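Peptidoglycan hydrolase FlgJ (Sphingomonas sp. A1, PDB 2ZYC) probably hydrolyses peptidoglycan as a flagellum-specific muramidase during rod assembly in the periplasm, and is represented here by its C-terminal glycosyl hydrolase family 73 part. Local coordinates at residues V67-V72 with E84-Y89; A120-L125 with S135-L140; L20-H25 with A110-K115. The protein carries 2 engineered substitutions. One frame throughout, in Å; residues are numbered along the deposited sequence.

The first segment of contact 3 (20-25) joins helix 3-20 to helix 24-35. The chain then runs out to the hairpin of strands 65-71 and 82-88, where contact 1 closes a short loop between neighbouring strands. That loop is nested inside the much longer one closed by contact 3 when residues 110-115, beyond helix 92-105, return to the first helix junction. Contact 2 follows in series, folding helix 136-145 back on helix 118-127. Contacts 2 and 3 touch, for example where Phe121 meets Val112, and so belong to one helical body. Contact 1 lies across the chain's centre from contact 3; the nearest atoms of contacts 1 and 3 are about 12 Å apart.

Contact 1: V67-V72 with E84-Y89; sequences VEARTV and ERFRAY
Carboxylate oxygen OE2 of Glu84 is held by more than one partner: a water donates a hydrogen bond to it at 2.7 Å and reaches on to Thr71 OG1, and Arg82 forms a salt bridge with it. A bend at chi2 (60°) curls the glutamate back, and its OE1 takes the N-H of Arg85 at 2.9 Å on the anti lone pair. The strands are antiparallel, forming a beta hairpin. Val67 and Phe86 make one hydrogen-bonded pair, with Val67 N to Phe86 O at 2.9 Å, and Ala69 and Glu84 make the next. On the face of Val67, Ala69 and Phe86, the Phe86 ring receives Thr71 CG2 at its edge, while Ala69 CB meets CE2 of Phe86 obliquely at 3.7 Å. Replacing the Phe86 ring by the methyl of an alanine is likely to leave Ala69 CB and Thr71 CG2 without their aromatic neighbour and open a gap beside Ile42. On the other face Glu68 and Arg85 run side by side, their flat groups turned 58° apart; the salt bridge from Glu68 OE2 to Arg85 NH1 is long, 3.8 Å. Backbone bonds and ring packing therefore appear to hold the strands more firmly than the surface ion pair does.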
ATOM      1  N   VAL A  67      -3.050  -7.340 -15.587  1.00 19.11           N
ATOM      2  CA  VAL A  67      -2.413  -6.322 -16.396  1.00 19.54           C
ATOM      3  C   VAL A  67      -0.920  -6.627 -16.480  1.00 20.09           C
ATOM      4  O   VAL A  67      -0.269  -6.916 -15.469  1.00 19.27           O
ATOM      5  CB  VAL A  67      -2.709  -4.879 -15.871  1.00 19.67           C
ATOM      6  CG1 VAL A  67      -2.322  -4.730 -14.397  1.00 19.59           C
ATOM      7  CG2 VAL A  67      -2.014  -3.831 -16.739  1.00 19.54           C
ATOM      8  N   GLU A  68      -0.390  -6.611 -17.697  1.00 21.28           N
ATOM      9  CA  GLU A  68       1.035  -6.806 -17.895  1.00 23.02           C
ATOM     10  C   GLU A  68       1.739  -5.462 -17.852  1.00 23.51           C
ATOM     11  O   GLU A  68       1.223  -4.458 -18.363  1.00 23.94           O
ATOM     12  CB  GLU A  68       1.326  -7.554 -19.203  1.00 23.15           C
ATOM     13  CG  GLU A  68       1.014  -9.044 -19.109  1.00 23.89           C
ATOM     14  CD  GLU A  68       1.000  -9.761 -20.451  1.00 25.29           C
ATOM     15  OE1 GLU A  68       1.630  -9.277 -21.415  1.00 28.04           O
ATOM     16  OE2 GLU A  68       0.347 -10.823 -20.533  1.00 29.04           O
ATOM     17  N   ALA A  69       2.898  -5.440 -17.208  1.00 23.83           N
ATOM     18  CA  ALA A  69       3.717  -4.237 -17.130  1.00 24.58           C
ATOM     19  C   ALA A  69       5.185  -4.625 -17.089  1.00 25.30           C
ATOM     20  O   ALA A  69       5.556  -5.659 -16.526  1.00 24.45           O
ATOM     21  CB  ALA A  69       3.337  -3.398 -15.916  1.00 24.73           C
ATOM     22  N   ARG A  70       6.024  -3.805 -17.710  1.00 26.57           N
ATOM     23  CA  ARG A  70       7.450  -4.092 -17.754  1.00 28.09           C
ATOM     24  C   ARG A  70       8.147  -3.690 -16.450  1.00 29.03           C
ATOM     25  O   ARG A  70       7.851  -2.643 -15.864  1.00 28.84           O
ATOM     26  CB  ARG A  70       8.100  -3.419 -18.966  1.00 28.23           C
ATOM     27  CG  ARG A  70       7.703  -4.033 -20.311  1.00 29.09           C
ATOM     28  CD  ARG A  70       8.168  -3.154 -21.466  1.00 30.59           C
ATOM     29  NE  ARG A  70       7.801  -1.760 -21.232  1.00 31.71           N
ATOM     30  CZ  ARG A  70       8.576  -0.715 -21.509  1.00 31.40           C
ATOM     31  NH1 ARG A  70       9.779  -0.891 -22.041  1.00 31.50           N
ATOM     32  NH2 ARG A  70       8.144   0.510 -21.247  1.00 31.75           N
ATOM     33  N   THR A  71       9.053  -4.549 -15.992  1.00 30.35           N
ATOM     34  CA  THR A  71       9.864  -4.259 -14.811  1.00 31.80           C
ATOM     35  C   THR A  71      11.339  -4.185 -15.211  1.00 32.95           C
ATOM     36  O   THR A  71      11.678  -4.390 -16.384  1.00 33.27           O
ATOM     37  CB  THR A  71       9.656  -5.305 -13.681  1.00 31.70           C
ATOM     38  OG1 THR A  71       9.981  -6.617 -14.161  1.00 31.43           O
ATOM     39  CG2 THR A  71       8.216  -5.289 -13.186  1.00 31.58           C
ATOM     40  N   VAL A  72      12.197  -3.880 -14.239  1.00 33.97           N
ATOM     41  CA  VAL A  72      13.647  -3.801 -14.449  1.00 35.05           C
ATOM     42  C   VAL A  72      14.312  -5.167 -14.259  1.00 35.30           C
ATOM     43  O   VAL A  72      14.075  -5.859 -13.265  1.00 35.88           O
ATOM     44  CB  VAL A  72      14.305  -2.736 -13.516  1.00 35.02           C
ATOM     45  CG1 VAL A  72      15.812  -2.945 -13.408  1.00 35.64           C
ATOM     46  CG2 VAL A  72      13.994  -1.325 -14.010  1.00 35.49           C
ATOM     47  N   GLU A  84       6.075  -8.438 -16.467  1.00 24.17           N
ATOM     48  CA  GLU A  84       5.505  -9.003 -15.247  1.00 22.05           C
ATOM     49  C   GLU A  84       3.982  -8.944 -15.285  1.00 20.67           C
ATOM     50  O   GLU A  84       3.400  -8.029 -15.875  1.00 20.26           O
ATOM     51  CB  GLU A  84       6.045  -8.270 -14.010  1.00 21.70           C
ATOM     52  CG  GLU A  84       5.614  -8.849 -12.662  1.00 22.37           C
ATOM     53  CD  GLU A  84       6.054 -10.288 -12.471  1.00 23.27           C
ATOM     54  OE1 GLU A  84       5.327 -11.198 -12.931  1.00 23.36           O
ATOM     55  OE2 GLU A  84       7.118 -10.504 -11.862  1.00 22.27           O
ATOM     56  N   ARG A  85       3.348  -9.930 -14.656  1.00 18.76           N
ATOM     57  CA  ARG A  85       1.895 -10.007 -14.605  1.00 17.76           C
ATOM     58  C   ARG A  85       1.414  -9.514 -13.250  1.00 16.67           C
ATOM     59  O   ARG A  85       1.798 -10.052 -12.205  1.00 15.41           O
ATOM     60  CB  ARG A  85       1.410 -11.433 -14.876  1.00 18.08           C
ATOM     61  CG  ARG A  85       1.611 -11.844 -16.335  1.00 19.58           C
ATOM     62  CD  ARG A  85       1.426 -13.330 -16.550  1.00 19.90           C
ATOM     63  NE  ARG A  85       0.143 -13.811 -16.053  1.00 22.90           N
ATOM     64  CZ  ARG A  85      -0.998 -13.790 -16.732  1.00 24.58           C
ATOM     65  NH1 ARG A  85      -1.041 -13.300 -17.968  1.00 26.43           N
ATOM     66  NH2 ARG A  85      -2.102 -14.263 -16.164  1.00 25.59           N
ATOM     67  N   PHE A  86       0.592  -8.470 -13.292  1.00 15.43           N
ATOM     68  CA  PHE A  86       0.072  -7.828 -12.090  1.00 14.55           C
ATOM     69  C   PHE A  86      -1.431  -7.985 -11.969  1.00 14.09           C
ATOM     70  O   PHE A  86      -2.148  -8.056 -12.967  1.00 13.65           O
ATOM     71  CB  PHE A  86       0.416  -6.334 -12.104  1.00 14.74           C
ATOM     72  CG  PHE A  86       1.872  -6.051 -11.952  1.00 14.65           C
ATOM     73  CD1 PHE A  86       2.458  -6.027 -10.686  1.00 15.65           C
ATOM     74  CD2 PHE A  86       2.667  -5.808 -13.072  1.00 14.65           C
ATOM     75  CE1 PHE A  86       3.828  -5.763 -10.533  1.00 16.26           C
ATOM     76  CE2 PHE A  86       4.025  -5.546 -12.937  1.00 15.45           C
ATOM     77  CZ  PHE A  86       4.614  -5.523 -11.660  1.00 16.40           C
ATOM     78  N   ARG A  87      -1.913  -8.018 -10.733  1.00 12.94           N
ATOM     79  CA  ARG A  87      -3.348  -8.013 -10.484  1.00 13.09           C
ATOM     80  C   ARG A  87      -3.946  -6.676 -10.917  1.00 13.31           C
ATOM     81  O   ARG A  87      -3.275  -5.646 -10.861  1.00 12.60           O
ATOM     82  CB  ARG A  87      -3.626  -8.263  -9.004  1.00 12.61           C
ATOM     83  CG  ARG A  87      -2.996  -9.556  -8.495  1.00 12.45           C
ATOM     84  CD  ARG A  87      -3.395  -9.850  -7.050  1.00 11.46           C
ATOM     85  NE  ARG A  87      -2.702 -11.038  -6.545  1.00 11.27           N
ATOM     86  CZ  ARG A  87      -2.972 -11.638  -5.389  1.00 12.41           C
ATOM     87  NH1 ARG A  87      -3.931 -11.181  -4.608  1.00 11.56           N
ATOM     88  NH2 ARG A  87      -2.277 -12.707  -5.013  1.00 11.75           N
ATOM     89  N   ALA A  88      -5.191  -6.709 -11.375  1.00 13.99           N
ATOM     90  CA  ALA A  88      -5.940  -5.478 -11.653  1.00 14.53           C
ATOM     91  C   ALA A  88      -7.311  -5.546 -11.005  1.00 15.31           C
ATOM     92  O   ALA A  88      -7.905  -6.630 -10.877  1.00 15.63           O
ATOM     93  CB  ALA A  88      -6.059  -5.232 -13.159  1.00 14.92           C
ATOM     94  N   TYR A  89      -7.813  -4.381 -10.603  1.00 15.42           N
ATOM     95  CA  TYR A  89      -9.022  -4.298  -9.800  1.00 16.45           C
ATOM     96  C   TYR A  89      -9.988  -3.292 -10.420  1.00 17.89           C
ATOM     97  O   TYR A  89      -9.628  -2.594 -11.362  1.00 18.01           O
ATOM     98  CB  TYR A  89      -8.672  -3.856  -8.380  1.00 15.61           C
ATOM     99  CG  TYR A  89      -7.618  -4.702  -7.702  1.00 15.00           C
ATOM    100  CD1 TYR A  89      -7.946  -5.940  -7.142  1.00 14.67           C
ATOM    101  CD2 TYR A  89      -6.293  -4.264  -7.626  1.00 15.24           C
ATOM    102  CE1 TYR A  89      -6.972  -6.722  -6.498  1.00 14.30           C
ATOM    103  CE2 TYR A  89      -5.311  -5.030  -6.993  1.00 14.02           C
ATOM    104  CZ  TYR A  89      -5.663  -6.258  -6.433  1.00 12.88           C
ATOM    105  OH  TYR A  89      -4.688  -7.001  -5.812  1.00 13.89           O
TER
HETATM  106  O   HOH W   1       8.813  -8.422 -12.003  1.00 38.78           O

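Contact 2: A120-L125 with S135-L140; sequences AFARAL and SYADKL
Leu140 reaches across to helix 118-127 because its CG is swung opposite the backbone N (chi1 -179°), and the following turn at chi2 sets the CD2 methyl among Ala122, Leu125 and Phe121. The closest of these three is Ala122, whose CB lies 3.8 Å from Leu140 CD2. Phe121, with a similar first torsion (167°), leaves its own helix far enough for CE2 to meet the same methyl obliquely at 4.1 Å. Leu125 comes in at about a right angle to Leu140, its CD1 against that CD2. One methyl thus serves as the common partner of three apolar side chains. A turn earlier on helix 136-145, the two backbones come nearest: Ala122 CB lies 3.5 Å from Ala137 CA, a close approach helped by an alanine on each helix. No direct hydrogen bond joins residues 120-125 to residues 135-140.

The arrangement is a helical hairpin, in which the helices at 120-125 and 136-140 run 141° apart with axes 8.3 Å from each other. It belongs to the helical part of this lysozyme-clan domain, and helix 24-35 covers its inner side, where the rings of Phe26 and Phe121 meet and Leu33 touches Leu140.

Toward the surface, the methylene CG of Arg123 rests on Ala137 CB at 3.8 Å. Beyond it the arginine bends at chi3 and folds back along its own helix, laying one face of its guanidinium over Ala120 CA. Arg123 NH1 is hydrogen-bonded to His119 ND1, and His119 NE2 is paired with Asp138 OD1, so that the imidazole links an arginine of one helix to an aspartate of the other.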
ATOM      1  N   ALA A 120       9.087  -1.671  12.455  1.00 15.51           N
ATOM      2  CA  ALA A 120       8.661  -3.021  12.847  1.00 14.97           C
ATOM      3  C   ALA A 120       7.656  -3.584  11.836  1.00 14.50           C
ATOM      4  O   ALA A 120       7.745  -4.756  11.425  1.00 14.25           O
ATOM      5  CB  ALA A 120       8.041  -2.997  14.246  1.00 15.47           C
ATOM      6  N   PHE A 121       6.708  -2.731  11.448  1.00 13.84           N
ATOM      7  CA  PHE A 121       5.688  -3.074  10.462  1.00 13.21           C
ATOM      8  C   PHE A 121       6.339  -3.441   9.126  1.00 13.15           C
ATOM      9  O   PHE A 121       6.039  -4.477   8.539  1.00 11.95           O
ATOM     10  CB  PHE A 121       4.703  -1.900  10.315  1.00 13.11           C
ATOM     11  CG  PHE A 121       3.798  -1.993   9.117  1.00 12.72           C
ATOM     12  CD1 PHE A 121       2.738  -2.896   9.094  1.00 12.05           C
ATOM     13  CD2 PHE A 121       3.993  -1.154   8.018  1.00 13.58           C
ATOM     14  CE1 PHE A 121       1.895  -2.979   7.979  1.00 12.53           C
ATOM     15  CE2 PHE A 121       3.156  -1.223   6.905  1.00 12.69           C
ATOM     16  CZ  PHE A 121       2.101  -2.148   6.886  1.00 12.46           C
ATOM     17  N   ALA A 122       7.245  -2.591   8.666  1.00 13.04           N
ATOM     18  CA  ALA A 122       7.920  -2.827   7.396  1.00 13.63           C
ATOM     19  C   ALA A 122       8.759  -4.098   7.431  1.00 13.69           C
ATOM     20  O   ALA A 122       8.740  -4.876   6.490  1.00 13.86           O
ATOM     21  CB  ALA A 122       8.761  -1.615   7.010  1.00 13.55           C
ATOM     22  N   ARG A 123       9.477  -4.317   8.533  1.00 14.32           N
ATOM     23  CA  ARG A 123      10.237  -5.560   8.725  1.00 15.05           C
ATOM     24  C   ARG A 123       9.336  -6.796   8.649  1.00 14.55           C
ATOM     25  O   ARG A 123       9.724  -7.804   8.063  1.00 13.77           O
ATOM     26  CB  ARG A 123      11.005  -5.538  10.051  1.00 14.98           C
ATOM     27  CG  ARG A 123      12.166  -4.536  10.107  1.00 17.24           C
ATOM     28  CD  ARG A 123      13.071  -4.729  11.343  1.00 17.86           C
ATOM     29  NE  ARG A 123      12.337  -5.001  12.585  1.00 23.01           N
ATOM     30  CZ  ARG A 123      12.015  -4.095  13.507  1.00 24.67           C
ATOM     31  NH1 ARG A 123      12.338  -2.818  13.355  1.00 26.77           N
ATOM     32  NH2 ARG A 123      11.349  -4.468  14.590  1.00 25.67           N
ATOM     33  N   ALA A 124       8.136  -6.704   9.230  1.00 14.03           N
ATOM     34  CA  ALA A 124       7.163  -7.812   9.195  1.00 14.11           C
ATOM     35  C   ALA A 124       6.701  -8.126   7.769  1.00 14.25           C
ATOM     36  O   ALA A 124       6.547  -9.294   7.404  1.00 14.14           O
ATOM     37  CB  ALA A 124       5.966  -7.527  10.108  1.00 14.01           C
ATOM     38  N   LEU A 125       6.500  -7.082   6.965  1.00 14.24           N
ATOM     39  CA  LEU A 125       6.159  -7.261   5.551  1.00 14.63           C
ATOM     40  C   LEU A 125       7.318  -7.903   4.796  1.00 15.69           C
ATOM     41  O   LEU A 125       7.111  -8.814   3.995  1.00 15.85           O
ATOM     42  CB  LEU A 125       5.830  -5.917   4.903  1.00 14.27           C
ATOM     43  CG  LEU A 125       4.500  -5.273   5.290  1.00 13.87           C
ATOM     44  CD1 LEU A 125       4.493  -3.848   4.749  1.00 14.44           C
ATOM     45  CD2 LEU A 125       3.322  -6.088   4.748  1.00 13.50           C
ATOM     46  N   SER A 135      16.920  -2.485   2.038  1.00 21.02           N
ATOM     47  CA  SER A 135      16.611  -1.152   2.556  0.50 20.51           C
ATOM     48  C   SER A 135      15.110  -0.853   2.610  1.00 20.16           C
ATOM     49  O   SER A 135      14.705   0.258   2.974  1.00 19.38           O
ATOM     50  CB  SER A 135      17.349  -0.074   1.752  0.50 20.83           C
ATOM     51  OG  SER A 135      18.744  -0.110   2.010  0.50 21.06           O
ATOM     52  N   TYR A 136      14.281  -1.845   2.269  1.00 19.58           N
ATOM     53  CA  TYR A 136      12.823  -1.628   2.234  1.00 19.22           C
ATOM     54  C   TYR A 136      12.253  -1.079   3.537  1.00 18.77           C
ATOM     55  O   TYR A 136      11.483  -0.112   3.518  1.00 18.17           O
ATOM     56  CB  TYR A 136      12.035  -2.878   1.792  1.00 19.44           C
ATOM     57  CG  TYR A 136      10.568  -2.559   1.547  1.00 19.64           C
ATOM     58  CD1 TYR A 136      10.167  -1.899   0.383  1.00 19.08           C
ATOM     59  CD2 TYR A 136       9.593  -2.883   2.492  1.00 19.71           C
ATOM     60  CE1 TYR A 136       8.829  -1.580   0.157  1.00 20.62           C
ATOM     61  CE2 TYR A 136       8.250  -2.569   2.275  1.00 20.03           C
ATOM     62  CZ  TYR A 136       7.879  -1.923   1.104  1.00 20.30           C
ATOM     63  OH  TYR A 136       6.558  -1.603   0.870  1.00 21.27           O
ATOM     64  N   ALA A 137      12.638  -1.683   4.662  1.00 18.55           N
ATOM     65  CA  ALA A 137      12.134  -1.264   5.965  1.00 18.29           C
ATOM     66  C   ALA A 137      12.522   0.178   6.290  1.00 18.18           C
ATOM     67  O   ALA A 137      11.698   0.952   6.769  1.00 17.31           O
ATOM     68  CB  ALA A 137      12.593  -2.226   7.070  1.00 18.91           C
ATOM     69  N   ASP A 138      13.771   0.535   5.994  1.00 17.83           N
ATOM     70  CA  ASP A 138      14.257   1.893   6.215  1.00 18.06           C
ATOM     71  C   ASP A 138      13.494   2.902   5.359  1.00 17.68           C
ATOM     72  O   ASP A 138      13.088   3.956   5.849  1.00 17.78           O
ATOM     73  CB  ASP A 138      15.753   1.992   5.909  1.00 18.06           C
ATOM     74  CG  ASP A 138      16.625   1.396   7.004  1.00 20.66           C
ATOM     75  OD1 ASP A 138      16.113   1.081   8.104  1.00 21.84           O
ATOM     76  OD2 ASP A 138      17.841   1.247   6.752  1.00 22.43           O
ATOM     77  N   LYS A 139      13.309   2.567   4.084  1.00 17.23           N
ATOM     78  CA  LYS A 139      12.620   3.459   3.144  1.00 17.02           C
ATOM     79  C   LYS A 139      11.146   3.644   3.507  1.00 16.48           C
ATOM     80  O   LYS A 139      10.639   4.773   3.493  1.00 15.86           O
ATOM     81  CB  LYS A 139      12.772   2.951   1.716  1.00 17.46           C
ATOM     82  CG  LYS A 139      14.192   3.076   1.187  1.00 19.08           C
ATOM     83  CD  LYS A 139      14.321   2.375  -0.143  1.00 21.44           C
ATOM     84  CE  LYS A 139      15.767   2.344  -0.607  1.00 23.39           C
ATOM     85  NZ  LYS A 139      15.924   1.373  -1.721  1.00 23.76           N
ATOM     86  N   LEU A 140      10.467   2.553   3.862  1.00 15.53           N
ATOM     87  CA  LEU A 140       9.059   2.650   4.252  1.00 14.82           C
ATOM     88  C   LEU A 140       8.868   3.355   5.587  1.00 14.75           C
ATOM     89  O   LEU A 140       7.965   4.186   5.738  1.00 14.36           O
ATOM     90  CB  LEU A 140       8.382   1.266   4.255  1.00 14.79           C
ATOM     91  CG  LEU A 140       6.893   1.216   4.626  1.00 14.44           C
ATOM     92  CD1 LEU A 140       6.053   2.190   3.789  1.00 14.85           C
ATOM     93  CD2 LEU A 140       6.366  -0.204   4.485  1.00 14.35           C
TER

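Contact 3: L20-H25 with A110-K115; sequences LGVPAH and AKVAGK
Leu20, at the end of helix 3-20, offers its carbonyl O to Ala113, whose CA-H points at it over 3.2 Å with an angle of 147° at the hydrogen. Ala113 CB lies alongside the same oxygen. The leucine side chain itself turns to Tyr99 and Val103 of helix 92-105.

Gly21 is where the chain leaves helical geometry, with a positive phi. Its carbonyl takes the N-H of Gly114 at 2.7 Å from Gly21 O, a bent bond whose donor stands 36° out of the carbonyl plane. A side chain on Gly21 would point into the facing loop, close to that same nitrogen.

The facing residues form a type II beta turn from Val112 to Lys115, closed by Lys115 N on Val112 O at 3.2 Å, with Gly114 at the position where phi is positive. The junction between helices 3-20 and 24-35 is thus hydrogen-bonded to the loop linking helices 92-105 and 118-127. Lys115 curls round so that its NZ gives a bond to Lys111 O, lying in the carbonyl plane on a lone pair.

Val22 comes next. With CG1 opposite its own carbonyl carbon (chi1 -57°), it pushes this methyl against the turn, 3.3 Å from Val112 O and 3.9 Å from Val112 CG1. Val112 also touches Phe121 and Ala124 of helix 118-127.

Pro23 follows, its CD 3.4 Å from Lys115 O, ahead of helix 24-35; Ala24 packs back on Trp10, Ala14 and Ala17.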
ATOM      1  N   LEU A  20      -6.281  -5.489   9.812  1.00 23.22           N
ATOM      2  CA  LEU A  20      -4.909  -5.991   9.914  1.00 22.66           C
ATOM      3  C   LEU A  20      -4.268  -5.687  11.258  1.00 21.77           C
ATOM      4  O   LEU A  20      -3.176  -6.178  11.544  1.00 22.80           O
ATOM      5  CB  LEU A  20      -4.033  -5.416   8.802  1.00 22.53           C
ATOM      6  CG  LEU A  20      -4.409  -5.714   7.351  1.00 22.89           C
ATOM      7  CD1 LEU A  20      -3.550  -4.874   6.453  1.00 22.90           C
ATOM      8  CD2 LEU A  20      -4.230  -7.188   7.047  1.00 24.84           C
ATOM      9  N   GLY A  21      -4.945  -4.877  12.070  1.00 20.95           N
ATOM     10  CA  GLY A  21      -4.472  -4.487  13.394  1.00 19.46           C
ATOM     11  C   GLY A  21      -3.228  -3.607  13.402  1.00 18.93           C
ATOM     12  O   GLY A  21      -2.317  -3.818  14.205  1.00 18.96           O
ATOM     13  N   VAL A  22      -3.194  -2.625  12.498  1.00 17.50           N
ATOM     14  CA  VAL A  22      -2.089  -1.658  12.405  1.00 15.89           C
ATOM     15  C   VAL A  22      -2.679  -0.262  12.128  1.00 15.17           C
ATOM     16  O   VAL A  22      -3.832  -0.156  11.705  1.00 15.23           O
ATOM     17  CB  VAL A  22      -1.053  -2.035  11.291  1.00 15.64           C
ATOM     18  CG1 VAL A  22      -0.461  -3.448  11.492  1.00 14.50           C
ATOM     19  CG2 VAL A  22      -1.659  -1.903   9.903  1.00 15.58           C
ATOM     20  N   PRO A  23      -1.916   0.813  12.394  1.00 14.86           N
ATOM     21  CA  PRO A  23      -2.452   2.158  12.093  1.00 14.41           C
ATOM     22  C   PRO A  23      -2.685   2.397  10.594  1.00 14.10           C
ATOM     23  O   PRO A  23      -1.890   1.950   9.764  1.00 13.73           O
ATOM     24  CB  PRO A  23      -1.373   3.103  12.634  1.00 14.43           C
ATOM     25  CG  PRO A  23      -0.588   2.264  13.604  1.00 14.99           C
ATOM     26  CD  PRO A  23      -0.588   0.891  13.029  1.00 14.80           C
ATOM     27  N   ALA A  24      -3.776   3.092  10.269  1.00 13.55           N
ATOM     28  CA  ALA A  24      -4.157   3.366   8.882  1.00 13.28           C
ATOM     29  C   ALA A  24      -3.054   4.037   8.060  1.00 12.91           C
ATOM     30  O   ALA A  24      -2.847   3.691   6.896  1.00 11.81           O
ATOM     31  CB  ALA A  24      -5.442   4.190   8.831  1.00 13.65           C
ATOM     32  N   HIS A  25      -2.330   4.979   8.665  1.00 12.61           N
ATOM     33  CA  HIS A  25      -1.309   5.706   7.914  1.00 12.86           C
ATOM     34  C   HIS A  25      -0.128   4.829   7.496  1.00 12.54           C
ATOM     35  O   HIS A  25       0.605   5.190   6.569  1.00 12.41           O
ATOM     36  CB  HIS A  25      -0.856   6.977   8.649  1.00 13.31           C
ATOM     37  CG  HIS A  25       0.099   6.742   9.778  1.00 14.68           C
ATOM     38  ND1 HIS A  25      -0.272   6.133  10.958  1.00 15.41           N
ATOM     39  CD2 HIS A  25       1.396   7.099   9.930  1.00 15.17           C
ATOM     40  CE1 HIS A  25       0.764   6.101  11.776  1.00 15.68           C
ATOM     41  NE2 HIS A  25       1.789   6.677  11.175  1.00 15.56           N
ATOM     42  N   ALA A 110       2.074 -13.122   9.360  1.00 16.49           N
ATOM     43  CA  ALA A 110       1.473 -13.179  10.703  1.00 16.79           C
ATOM     44  C   ALA A 110       2.047 -12.145  11.672  1.00 16.76           C
ATOM     45  O   ALA A 110       1.384 -11.758  12.633  1.00 16.68           O
ATOM     46  CB  ALA A 110       1.610 -14.581  11.294  1.00 17.14           C
ATOM     47  N   LYS A 111       3.276 -11.703  11.415  1.00 16.61           N
ATOM     48  CA  LYS A 111       3.951 -10.731  12.282  1.00 16.52           C
ATOM     49  C   LYS A 111       3.495  -9.279  12.075  1.00 15.64           C
ATOM     50  O   LYS A 111       3.821  -8.398  12.874  1.00 15.18           O
ATOM     51  CB  LYS A 111       5.473 -10.854  12.130  1.00 16.86           C
ATOM     52  CG  LYS A 111       6.073 -12.078  12.836  1.00 20.54           C
ATOM     53  CD  LYS A 111       5.938 -11.937  14.346  1.00 25.74           C
ATOM     54  CE  LYS A 111       6.496 -13.138  15.098  1.00 28.78           C
ATOM     55  NZ  LYS A 111       6.673 -12.820  16.548  1.00 30.61           N
ATOM     56  N   VAL A 112       2.731  -9.028  11.015  1.00 14.50           N
ATOM     57  CA  VAL A 112       2.229  -7.676  10.758  1.00 13.79           C
ATOM     58  C   VAL A 112       1.246  -7.189  11.830  1.00 13.82           C
ATOM     59  O   VAL A 112       1.362  -6.066  12.326  1.00 13.59           O
ATOM     60  CB  VAL A 112       1.592  -7.568   9.354  1.00 13.78           C
ATOM     61  CG1 VAL A 112       0.921  -6.214   9.159  1.00 13.28           C
ATOM     62  CG2 VAL A 112       2.649  -7.774   8.286  1.00 12.77           C
ATOM     63  N   ALA A 113       0.273  -8.032  12.176  1.00 13.91           N
ATOM     64  CA  ALA A 113      -0.790  -7.616  13.082  1.00 14.46           C
ATOM     65  C   ALA A 113      -0.238  -7.084  14.395  1.00 14.80           C
ATOM     66  O   ALA A 113       0.659  -7.678  14.988  1.00 14.84           O
ATOM     67  CB  ALA A 113      -1.756  -8.763  13.342  1.00 14.34           C
ATOM     68  N   GLY A 114      -0.775  -5.945  14.820  1.00 15.48           N
ATOM     69  CA  GLY A 114      -0.452  -5.378  16.125  1.00 16.04           C
ATOM     70  C   GLY A 114       0.801  -4.527  16.168  1.00 16.60           C
ATOM     71  O   GLY A 114       1.156  -4.012  17.232  1.00 16.95           O
ATOM     72  N   LYS A 115       1.500  -4.405  15.040  1.00 16.71           N
ATOM     73  CA  LYS A 115       2.683  -3.542  14.990  1.00 17.13           C
ATOM     74  C   LYS A 115       2.236  -2.080  14.976  1.00 17.50           C
ATOM     75  O   LYS A 115       1.319  -1.710  14.245  1.00 17.80           O
ATOM     76  CB  LYS A 115       3.568  -3.870  13.782  1.00 17.30           C
ATOM     77  CG  LYS A 115       4.178  -5.278  13.803  1.00 17.49           C
ATOM     78  CD  LYS A 115       5.165  -5.471  14.959  1.00 19.10           C
ATOM     79  CE  LYS A 115       5.757  -6.888  15.005  1.00 19.36           C
ATOM     80  NZ  LYS A 115       4.749  -7.943  15.322  1.00 20.86           N
TER
HETATM   81  O   HOH W   2      -1.463  -2.119  15.730  1.00 34.25           O